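Side-chain contacts in PUA domain-containing protein (Archaeoglobus fulgidus DSM 4304, PDB 2Q07), which is of unknown biochemical function but, as a C-terminal portion of an archaeosine synthase-like protein carrying a PUA domain, probably binds RNA in tRNA modification: residues F18-A21 with L22-Y25; L44-R47 with T48-A51; S149-S152 with I153-K157; K255-P258 with N259-V262. All coordinates share one frame; numbering follows the deposited sequence.

Overall arrangement
Contacts 1, 2 and 3 lie in the first domain of this C-terminal fragment, assigned to the UDG-like clan, and contact 4 in the C-terminal PUA domain. Contact 1 covers most of helix 16-24 and its C-terminal end, contact 2 is the start of helix 47-55 and contact 3 the start of helix 150-160. Contacts 2 and 3 are neighbours, with centres about 16 Å and nearest atoms about 6 Å apart. Contact 1 comes closest to contact 4, their centres about 17 Å apart, whereas the centres of contacts 3 and 4 are about 45 Å apart. None of the four touches another. Contacts 2 and 3 lie across the chain's centre from contact 4.

Contact 1 (F18-A21 with L22-Y25); sequences FERA and LECY
Arg20 leaves the helix with CG anti to its own backbone N (chi1 180°) and then bends at chi2, which swings its guanidinium forward along the helix to Cys24, one turn on. Cys24 answers with SG set beside its backbone N, and the sulfur rests over one face of the guanidinium, shifted toward the rim, with SG 3.4 Å from Arg20 NE. Glu23 comes up beside them on an extended chain. Its carboxylate is turned steeply against the guanidinium, the two planes 71° apart, and the ion pair is long, with Arg20 NH1 to Glu23 OE1 at 3.7 Å. The firmer partner of Arg20 lies on helix 168-181, where NE bonds to Tyr179 O and NH2 weakly to Ser178 O; the side chain thus ties the last turns of helix 16-24, in the UDG-like domain, to that later helix. The regular helix bonds run from Leu22 N, 3.0 Å from Phe18 O, through Glu23 N, 3.2 Å from Glu19 O, and weaken from Cys24 on. Cys24 N shares weak bonds between Arg20 O and Ala21 O, each at 3.2 Å, and Tyr25, the first residue beyond the helix, closes a weak bond from N to Ala21 O at 2.9 Å. Phe18 and Tyr25 pack against helix 94-111, Phe18 stacked with Trp103 and Tyr25 edge-to-face with Phe107.

Contact 2 (L44-R47 with T48-A51); sequences LTSR and THRA
Thr45 O receives two N-H groups of Arg50: NE at 2.8 Å, nearly straight at 168°, and NH2 in a weak bond at 3.3 Å. The oxygen sits at the guanidinium edge, close to the plane of that group, yet the approach to Thr45 is from well above its carbonyl plane. Arg50 reaches back because CG stands beside its backbone N and the chain folds at chi3 (-70°), carrying the guanidinium past the first turn to the loop. On the way, its CG passes Leu44 O at 3.5 Å. Arg47 lies across the same group, with its CA over one face and its CG 3.3 Å from Arg50 NH2. Ser46 is the N-cap of helix 47-55. Its OG, held between backbone N and carbonyl carbon, accepts from His49 N at 3.1 Å, while Tyr43 O is its other partner. Ser46 O then takes Arg50 N at 3.0 Å, the first full turn of the helix. His49 is anchored by Arg73 at ND1 and by Pro36 O at NE2. The helix is the connection in a beta-alpha-beta unit between the neighbouring parallel strands 31-36 and 61-65. The two N-H groups bonded to Thr45 O probably help hold the Arg50 guanidinium in place at a helix start, where the helix dipole and nearby Arg47 would disfavour more positive charge.

Contact 3 (S149-S152 with I153-K157); sequences SDES and IERLK
Glu151 and Arg155, one turn apart, lie side by side and point the same way. Glu151 sets CG anti to its backbone N and runs extended beyond it, while Arg155 starts with CG beside its backbone N, stays extended to NE and turns the guanidinium across at chi4 (83°). This places Arg155 NH1 2.7 Å from Glu151 OE2 in an almost straight salt bridge, 170° at the hydrogen. The planes are nearly perpendicular (83° apart): the carboxylate oxygen lies at the guanidinium edge, but is itself met from above the carboxylate plane. Ile153 adopts a less common conformation, with CG1 between the backbone N and carbonyl carbon. That branch folds back on the preceding turn, CG1 lying 3.1 Å from Asp150 O and CD1 3.9 Å from Asp150 CA. The first torsion of Glu154 brings its CG 3.2 Å from the same Asp150 O, and the bend at chi2 turns the carboxylate toward Lys157, with Glu154 OE2 3.6 Å from Lys157 NZ, a second salt bridge. Ser149 is the N-cap of helix 150-160, its OG accepting from Ser152 N at 3.1 Å, and Ser149 O takes Ile153 N at 2.9 Å to begin the regular bonds. Ser152 OG bonds to Asp146 O, in the loop that joins edge strand 138-141 to this helix. Glu144 lies near Glu151 OE2 and forms a long, weak ion pair with Arg155, so Arg155 NH1 faces both acidic groups and probably eases the repulsion between them.

Contact 4 (K255-P258 with N259-V262); sequences KIRP and NDVV
In the PUA domain, the loop from strand 249-252 enters strand 261-265 through a beta turn, Arg257 to Asp260, the two halves meeting at a sharp bend. Asp260 N donates to Arg257 O at 3.0 Å, the bond that closes the turn. In return, Asp260 OD2 accepts from Arg257 N, also at 3.0 Å, so the two residues hold each other by a backbone bond and a side-chain bond. The carboxylate gets there because Asp260 carries CG beside its own backbone N (chi1 -83°), which folds the side chain back over the turn. Arg257 N comes to OD2 from above the carboxylate plane, 43° out of it. The side chain of Arg257 runs alongside that of Asp260 in the same direction, and its CB is 3.5 Å from Asp260 OD2. The guanidinium lies beyond, with Arg257 NE 6.1 Å from Asp260 OD2, so the aspartate meets the backbone of Arg257 and makes no ion pair with it. Asp260, at the end of the turn, and Val262, in the strand, bond through their backbones to Ala275 and Gly273 of strand 270-275. Beneath the turn Ile256 and Val262 meet, their side chains crossing at about a right angle, and both also touch Val233 of strand 232-235 and Ala275, which places them in the hydrophobic interior of the domain. Both branches of Ile256 meet Val262 CG1: CG2 at 3.7 Å and CD1 at 3.5 Å, the latter tighter than usual for two carbons.

Contact 1 (F18-A21 with L22-Y25)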
loop_
_atom_site.group_PDB
_atom_site.type_symbol
_atom_site.label_atom_id
_atom_site.label_comp_id
_atom_site.label_asym_id
_atom_site.label_seq_id
_atom_site.Cartn_x
_atom_site.Cartn_y
_atom_site.Cartn_z
ATOM N N PHE A 18 1.577 -0.294 9.814
ATOM C CA PHE A 18 0.790 -1.447 10.227
ATOM C C PHE A 18 -0.663 -1.117 10.512
ATOM O O PHE A 18 -1.574 -1.777 10.005
ATOM C CB PHE A 18 1.403 -2.078 11.477
ATOM C CG PHE A 18 2.452 -3.107 11.184
ATOM C CD1 PHE A 18 3.615 -3.161 11.938
ATOM C CD2 PHE A 18 2.268 -4.040 10.161
ATOM C CE1 PHE A 18 4.586 -4.126 11.687
ATOM C CE2 PHE A 18 3.232 -5.009 9.903
ATOM C CZ PHE A 18 4.396 -5.050 10.669
ATOM N N GLU A 19 -0.875 -0.089 11.318
ATOM C CA GLU A 19 -2.218 0.305 11.696
ATOM C C GLU A 19 -3.046 0.879 10.560
ATOM O O GLU A 19 -4.230 0.570 10.435
ATOM C CB GLU A 19 -2.153 1.289 12.870
ATOM C CG GLU A 19 -1.773 0.601 14.188
ATOM C CD GLU A 19 -1.776 1.536 15.386
ATOM O OE1 GLU A 19 -1.880 1.030 16.527
ATOM O OE2 GLU A 19 -1.666 2.767 15.197
ATOM N N ARG A 20 -2.423 1.702 9.725
ATOM C CA ARG A 20 -3.130 2.314 8.612
ATOM C C ARG A 20 -3.432 1.299 7.520
ATOM O O ARG A 20 -4.515 1.314 6.931
ATOM C CB ARG A 20 -2.315 3.478 8.048
ATOM C CG ARG A 20 -2.959 4.187 6.878
ATOM C CD ARG A 20 -4.343 4.684 7.220
ATOM N NE ARG A 20 -4.912 5.450 6.121
ATOM C CZ ARG A 20 -6.098 6.046 6.163
ATOM N NH1 ARG A 20 -6.850 5.962 7.254
ATOM N NH2 ARG A 20 -6.530 6.735 5.116
ATOM N N ALA A 21 -2.476 0.417 7.245
ATOM C CA ALA A 21 -2.687 -0.593 6.217
ATOM C C ALA A 21 -3.794 -1.536 6.665
ATOM O O ALA A 21 -4.623 -1.957 5.867
ATOM C CB ALA A 21 -1.387 -1.367 5.950
ATOM N N LEU A 22 -3.822 -1.842 7.956
ATOM C CA LEU A 22 -4.831 -2.738 8.497
ATOM C C LEU A 22 -6.241 -2.175 8.361
ATOM O O LEU A 22 -7.178 -2.917 8.106
ATOM C CB LEU A 22 -4.537 -3.047 9.970
ATOM C CG LEU A 22 -5.416 -4.099 10.655
ATOM C CD1 LEU A 22 -5.180 -5.478 10.054
ATOM C CD2 LEU A 22 -5.092 -4.114 12.143
ATOM N N GLU A 23 -6.414 -0.870 8.529
ATOM C CA GLU A 23 -7.766 -0.335 8.402
ATOM C C GLU A 23 -8.182 -0.115 6.948
ATOM O O GLU A 23 -9.370 -0.018 6.652
ATOM C CB GLU A 23 -7.939 0.954 9.230
ATOM C CG GLU A 23 -7.088 2.137 8.843
ATOM C CD GLU A 23 -7.370 3.361 9.720
ATOM O OE1 GLU A 23 -8.527 3.840 9.732
ATOM O OE2 GLU A 23 -6.438 3.846 10.401
ATOM N N CYS A 24 -7.210 -0.079 6.041
ATOM C CA CYS A 24 -7.502 0.130 4.622
ATOM C C CYS A 24 -7.511 -1.167 3.809
ATOM O O CYS A 24 -7.886 -1.167 2.636
ATOM C CB CYS A 24 -6.481 1.101 4.012
ATOM S SG CYS A 24 -6.410 2.721 4.836
ATOM N N TYR A 25 -7.112 -2.263 4.445
ATOM C CA TYR A 25 -7.023 -3.571 3.795
ATOM C C TYR A 25 -8.362 -4.165 3.372
ATOM O O TYR A 25 -9.202 -4.466 4.211
ATOM C CB TYR A 25 -6.302 -4.540 4.736
ATOM C CG TYR A 25 -5.934 -5.872 4.132
ATOM C CD1 TYR A 25 -5.495 -5.968 2.808
ATOM C CD2 TYR A 25 -5.984 -7.034 4.896
ATOM C CE1 TYR A 25 -5.114 -7.196 2.261
ATOM C CE2 TYR A 25 -5.607 -8.262 4.365
ATOM C CZ TYR A 25 -5.174 -8.339 3.050
ATOM O OH TYR A 25 -4.802 -9.554 2.526
#

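Contact 2 (L44-R47 with T48-A51)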
loop_
_atom_site.group_PDB
_atom_site.type_symbol
_atom_site.label_atom_id
_atom_site.label_comp_id
_atom_site.label_asym_id
_atom_site.label_seq_id
_atom_site.Cartn_x
_atom_site.Cartn_y
_atom_site.Cartn_z
ATOM N N LEU A 44 6.971 -7.932 -6.002
ATOM C CA LEU A 44 6.396 -8.464 -7.237
ATOM C C LEU A 44 7.373 -8.540 -8.418
ATOM O O LEU A 44 7.159 -9.313 -9.356
ATOM C CB LEU A 44 5.169 -7.644 -7.638
ATOM C CG LEU A 44 4.269 -8.225 -8.720
ATOM C CD1 LEU A 44 3.756 -9.603 -8.295
ATOM C CD2 LEU A 44 3.099 -7.262 -8.963
ATOM N N THR A 45 8.436 -7.746 -8.378
ATOM C CA THR A 45 9.422 -7.751 -9.455
ATOM C C THR A 45 10.578 -8.718 -9.182
ATOM O O THR A 45 11.491 -8.835 -9.999
ATOM C CB THR A 45 10.046 -6.357 -9.666
ATOM O OG1 THR A 45 10.937 -6.074 -8.582
ATOM C CG2 THR A 45 8.963 -5.278 -9.724
ATOM N N SER A 46 10.559 -9.399 -8.038
ATOM C CA SER A 46 11.635 -10.337 -7.708
ATOM C C SER A 46 11.586 -11.591 -8.585
ATOM O O SER A 46 10.530 -11.992 -9.061
ATOM C CB SER A 46 11.543 -10.764 -6.242
ATOM O OG SER A 46 10.470 -11.675 -6.051
ATOM N N ARG A 47 12.736 -12.222 -8.789
ATOM C CA ARG A 47 12.766 -13.430 -9.600
ATOM C C ARG A 47 11.894 -14.537 -9.012
ATOM O O ARG A 47 11.189 -15.221 -9.741
ATOM C CB ARG A 47 14.201 -13.929 -9.763
ATOM C CG ARG A 47 14.801 -13.599 -11.111
ATOM C CD ARG A 47 16.149 -14.260 -11.247
ATOM N NE ARG A 47 17.244 -13.377 -10.879
ATOM C CZ ARG A 47 18.463 -13.801 -10.562
ATOM N NH1 ARG A 47 18.732 -15.101 -10.556
ATOM N NH2 ARG A 47 19.419 -12.927 -10.292
ATOM N N THR A 48 11.936 -14.713 -7.696
ATOM C CA THR A 48 11.124 -15.752 -7.066
ATOM C C THR A 48 9.625 -15.529 -7.289
ATOM O O THR A 48 8.932 -16.419 -7.781
ATOM C CB THR A 48 11.401 -15.845 -5.550
ATOM O OG1 THR A 48 12.759 -16.246 -5.340
ATOM C CG2 THR A 48 10.486 -16.867 -4.900
ATOM N N HIS A 49 9.119 -14.350 -6.943
ATOM C CA HIS A 49 7.697 -14.095 -7.140
ATOM C C HIS A 49 7.310 -14.196 -8.613
ATOM O O HIS A 49 6.277 -14.770 -8.945
ATOM C CB HIS A 49 7.298 -12.731 -6.552
ATOM C CG HIS A 49 7.251 -12.727 -5.057
ATOM N ND1 HIS A 49 6.323 -12.004 -4.338
ATOM C CD2 HIS A 49 7.998 -13.394 -4.143
ATOM C CE1 HIS A 49 6.496 -12.233 -3.048
ATOM N NE2 HIS A 49 7.507 -13.071 -2.903
ATOM N N ARG A 50 8.141 -13.668 -9.505
ATOM C CA ARG A 50 7.831 -13.762 -10.928
ATOM C C ARG A 50 7.806 -15.218 -11.416
ATOM O O ARG A 50 6.901 -15.615 -12.151
ATOM C CB ARG A 50 8.826 -12.933 -11.744
ATOM C CG ARG A 50 8.487 -11.457 -11.776
ATOM C CD ARG A 50 9.425 -10.661 -12.669
ATOM N NE ARG A 50 10.770 -10.543 -12.117
ATOM C CZ ARG A 50 11.842 -11.165 -12.601
ATOM N NH1 ARG A 50 11.734 -11.961 -13.658
ATOM N NH2 ARG A 50 13.029 -10.981 -12.032
ATOM N N ALA A 51 8.786 -16.017 -10.995
ATOM C CA ALA A 51 8.840 -17.425 -11.390
ATOM C C ALA A 51 7.582 -18.142 -10.909
ATOM O O ALA A 51 6.961 -18.903 -11.652
ATOM C CB ALA A 51 10.081 -18.093 -10.806
#

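Contact 3 (S149-S152 with I153-K157)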
loop_
_atom_site.group_PDB
_atom_site.type_symbol
_atom_site.label_atom_id
_atom_site.label_comp_id
_atom_site.label_asym_id
_atom_site.label_seq_id
_atom_site.Cartn_x
_atom_site.Cartn_y
_atom_site.Cartn_z
ATOM N N SER A 149 9.871 -25.745 -6.335
ATOM C CA SER A 149 10.028 -27.102 -6.859
ATOM C C SER A 149 8.755 -27.560 -7.569
ATOM O O SER A 149 7.672 -27.043 -7.302
ATOM C CB SER A 149 10.366 -28.080 -5.729
ATOM O OG SER A 149 9.276 -28.223 -4.834
ATOM N N ASP A 150 8.879 -28.526 -8.475
ATOM C CA ASP A 150 7.711 -29.022 -9.203
ATOM C C ASP A 150 6.665 -29.582 -8.250
ATOM O O ASP A 150 5.466 -29.528 -8.522
ATOM C CB ASP A 150 8.107 -30.113 -10.202
ATOM C CG ASP A 150 9.155 -29.648 -11.191
ATOM O OD1 ASP A 150 9.048 -28.506 -11.692
ATOM O OD2 ASP A 150 10.079 -30.435 -11.476
ATOM N N GLU A 151 7.127 -30.131 -7.135
ATOM C CA GLU A 151 6.231 -30.701 -6.147
ATOM C C GLU A 151 5.501 -29.586 -5.399
ATOM O O GLU A 151 4.301 -29.683 -5.152
ATOM C CB GLU A 151 7.029 -31.558 -5.172
ATOM C CG GLU A 151 6.206 -32.202 -4.084
ATOM C CD GLU A 151 7.044 -33.119 -3.210
ATOM O OE1 GLU A 151 7.451 -34.194 -3.700
ATOM O OE2 GLU A 151 7.307 -32.763 -2.042
ATOM N N SER A 152 6.228 -28.530 -5.051
ATOM C CA SER A 152 5.632 -27.403 -4.349
ATOM C C SER A 152 4.619 -26.676 -5.228
ATOM O O SER A 152 3.553 -26.312 -4.753
ATOM C CB SER A 152 6.709 -26.427 -3.874
ATOM O OG SER A 152 7.363 -26.926 -2.721
ATOM N N ILE A 153 4.944 -26.458 -6.502
ATOM C CA ILE A 153 3.995 -25.781 -7.380
ATOM C C ILE A 153 2.753 -26.646 -7.638
ATOM O O ILE A 153 1.658 -26.118 -7.839
ATOM C CB ILE A 153 4.626 -25.365 -8.730
ATOM C CG1 ILE A 153 5.119 -26.593 -9.492
ATOM C CG2 ILE A 153 5.764 -24.369 -8.482
ATOM C CD1 ILE A 153 5.551 -26.293 -10.928
ATOM N N GLU A 154 2.906 -27.968 -7.622
ATOM C CA GLU A 154 1.738 -28.823 -7.833
ATOM C C GLU A 154 0.841 -28.768 -6.598
ATOM O O GLU A 154 -0.382 -28.724 -6.721
ATOM C CB GLU A 154 2.141 -30.274 -8.128
ATOM C CG GLU A 154 2.572 -30.518 -9.569
ATOM C CD GLU A 154 1.532 -30.049 -10.583
ATOM O OE1 GLU A 154 0.350 -30.437 -10.455
ATOM O OE2 GLU A 154 1.899 -29.298 -11.513
ATOM N N ARG A 155 1.451 -28.766 -5.414
ATOM C CA ARG A 155 0.692 -28.681 -4.163
ATOM C C ARG A 155 -0.020 -27.329 -4.103
ATOM O O ARG A 155 -1.165 -27.229 -3.659
ATOM C CB ARG A 155 1.611 -28.793 -2.937
ATOM C CG ARG A 155 2.111 -30.184 -2.604
ATOM C CD ARG A 155 2.507 -30.255 -1.127
ATOM N NE ARG A 155 2.806 -31.613 -0.680
ATOM C CZ ARG A 155 3.982 -32.212 -0.841
ATOM N NH1 ARG A 155 4.978 -31.566 -1.436
ATOM N NH2 ARG A 155 4.159 -33.458 -0.414
ATOM N N LEU A 156 0.678 -26.288 -4.537
ATOM C CA LEU A 156 0.104 -24.952 -4.533
ATOM C C LEU A 156 -1.089 -24.881 -5.483
ATOM O O LEU A 156 -2.149 -24.402 -5.108
ATOM C CB LEU A 156 1.159 -23.910 -4.927
ATOM C CG LEU A 156 0.655 -22.460 -4.875
ATOM C CD1 LEU A 156 0.062 -22.175 -3.492
ATOM C CD2 LEU A 156 1.799 -21.506 -5.172
ATOM N N LYS A 157 -0.916 -25.357 -6.715
ATOM C CA LYS A 157 -2.011 -25.335 -7.679
ATOM C C LYS A 157 -3.244 -26.052 -7.133
ATOM O O LYS A 157 -4.380 -25.624 -7.336
ATOM C CB LYS A 157 -1.597 -26.019 -8.982
ATOM C CG LYS A 157 -0.582 -25.257 -9.797
ATOM C CD LYS A 157 -0.237 -26.033 -11.055
ATOM C CE LYS A 157 0.795 -25.306 -11.895
ATOM N NZ LYS A 157 1.194 -26.138 -13.054
#

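Contact 4 (K255-P258 with N259-V262)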
loop_
_atom_site.group_PDB
_atom_site.type_symbol
_atom_site.label_atom_id
_atom_site.label_comp_id
_atom_site.label_asym_id
_atom_site.label_seq_id
_atom_site.Cartn_x
_atom_site.Cartn_y
_atom_site.Cartn_z
ATOM N N LYS A 255 -5.153 16.786 10.878
ATOM C CA LYS A 255 -4.793 15.392 10.641
ATOM C C LYS A 255 -3.547 15.261 9.770
ATOM O O LYS A 255 -2.973 14.178 9.660
ATOM C CB LYS A 255 -5.952 14.642 9.974
ATOM C CG LYS A 255 -7.126 14.323 10.892
ATOM C CD LYS A 255 -7.811 15.583 11.397
ATOM C CE LYS A 255 -8.921 15.256 12.382
ATOM N NZ LYS A 255 -9.479 16.497 12.990
ATOM N N ILE A 256 -3.134 16.363 9.152
ATOM C CA ILE A 256 -1.957 16.360 8.285
ATOM C C ILE A 256 -0.669 16.034 9.036
ATOM O O ILE A 256 -0.364 16.634 10.069
ATOM C CB ILE A 256 -1.773 17.729 7.570
ATOM C CG1 ILE A 256 -2.848 17.905 6.498
ATOM C CG2 ILE A 256 -0.399 17.814 6.940
ATOM C CD1 ILE A 256 -2.766 19.219 5.760
ATOM N N ARG A 257 0.080 15.074 8.502
ATOM C CA ARG A 257 1.351 14.679 9.088
ATOM C C ARG A 257 2.456 15.000 8.093
ATOM O O ARG A 257 2.214 15.059 6.889
ATOM C CB ARG A 257 1.357 13.184 9.410
ATOM C CG ARG A 257 0.361 12.794 10.482
ATOM C CD ARG A 257 0.724 11.467 11.100
ATOM N NE ARG A 257 -0.088 11.185 12.278
ATOM C CZ ARG A 257 0.310 10.421 13.290
ATOM N NH1 ARG A 257 1.515 9.864 13.265
ATOM N NH2 ARG A 257 -0.493 10.218 14.327
ATOM N N PRO A 258 3.689 15.205 8.586
ATOM C CA PRO A 258 4.840 15.528 7.743
ATOM C C PRO A 258 4.800 15.080 6.278
ATOM O O PRO A 258 4.184 15.747 5.453
ATOM C CB PRO A 258 5.998 14.934 8.528
ATOM C CG PRO A 258 5.616 15.294 9.921
ATOM C CD PRO A 258 4.122 14.973 9.977
ATOM N N ASN A 259 5.431 13.957 5.953
ATOM C CA ASN A 259 5.495 13.494 4.563
ATOM C C ASN A 259 4.168 13.235 3.839
ATOM O O ASN A 259 4.137 12.494 2.859
ATOM C CB ASN A 259 6.369 12.235 4.468
ATOM C CG ASN A 259 7.175 12.172 3.173
ATOM O OD1 ASN A 259 7.829 11.168 2.881
ATOM N ND2 ASN A 259 7.138 13.252 2.397
ATOM N N ASP A 260 3.078 13.843 4.296
ATOM C CA ASP A 260 1.789 13.645 3.635
ATOM C C ASP A 260 1.615 14.529 2.406
ATOM O O ASP A 260 2.153 15.635 2.342
ATOM C CB ASP A 260 0.628 13.931 4.598
ATOM C CG ASP A 260 0.295 12.748 5.481
ATOM O OD1 ASP A 260 0.794 11.636 5.195
ATOM O OD2 ASP A 260 -0.473 12.927 6.453
ATOM N N VAL A 261 0.874 14.024 1.424
ATOM C CA VAL A 261 0.582 14.799 0.229
ATOM C C VAL A 261 -0.616 15.646 0.647
ATOM O O VAL A 261 -1.620 15.121 1.149
ATOM C CB VAL A 261 0.182 13.905 -0.975
ATOM C CG1 VAL A 261 -0.332 14.769 -2.122
ATOM C CG2 VAL A 261 1.373 13.100 -1.447
ATOM N N VAL A 262 -0.501 16.955 0.465
ATOM C CA VAL A 262 -1.575 17.857 0.840
ATOM C C VAL A 262 -1.988 18.713 -0.346
ATOM O O VAL A 262 -1.257 18.843 -1.323
ATOM C CB VAL A 262 -1.149 18.787 2.009
ATOM C CG1 VAL A 262 -0.730 17.949 3.216
ATOM C CG2 VAL A 262 -0.019 19.705 1.573
#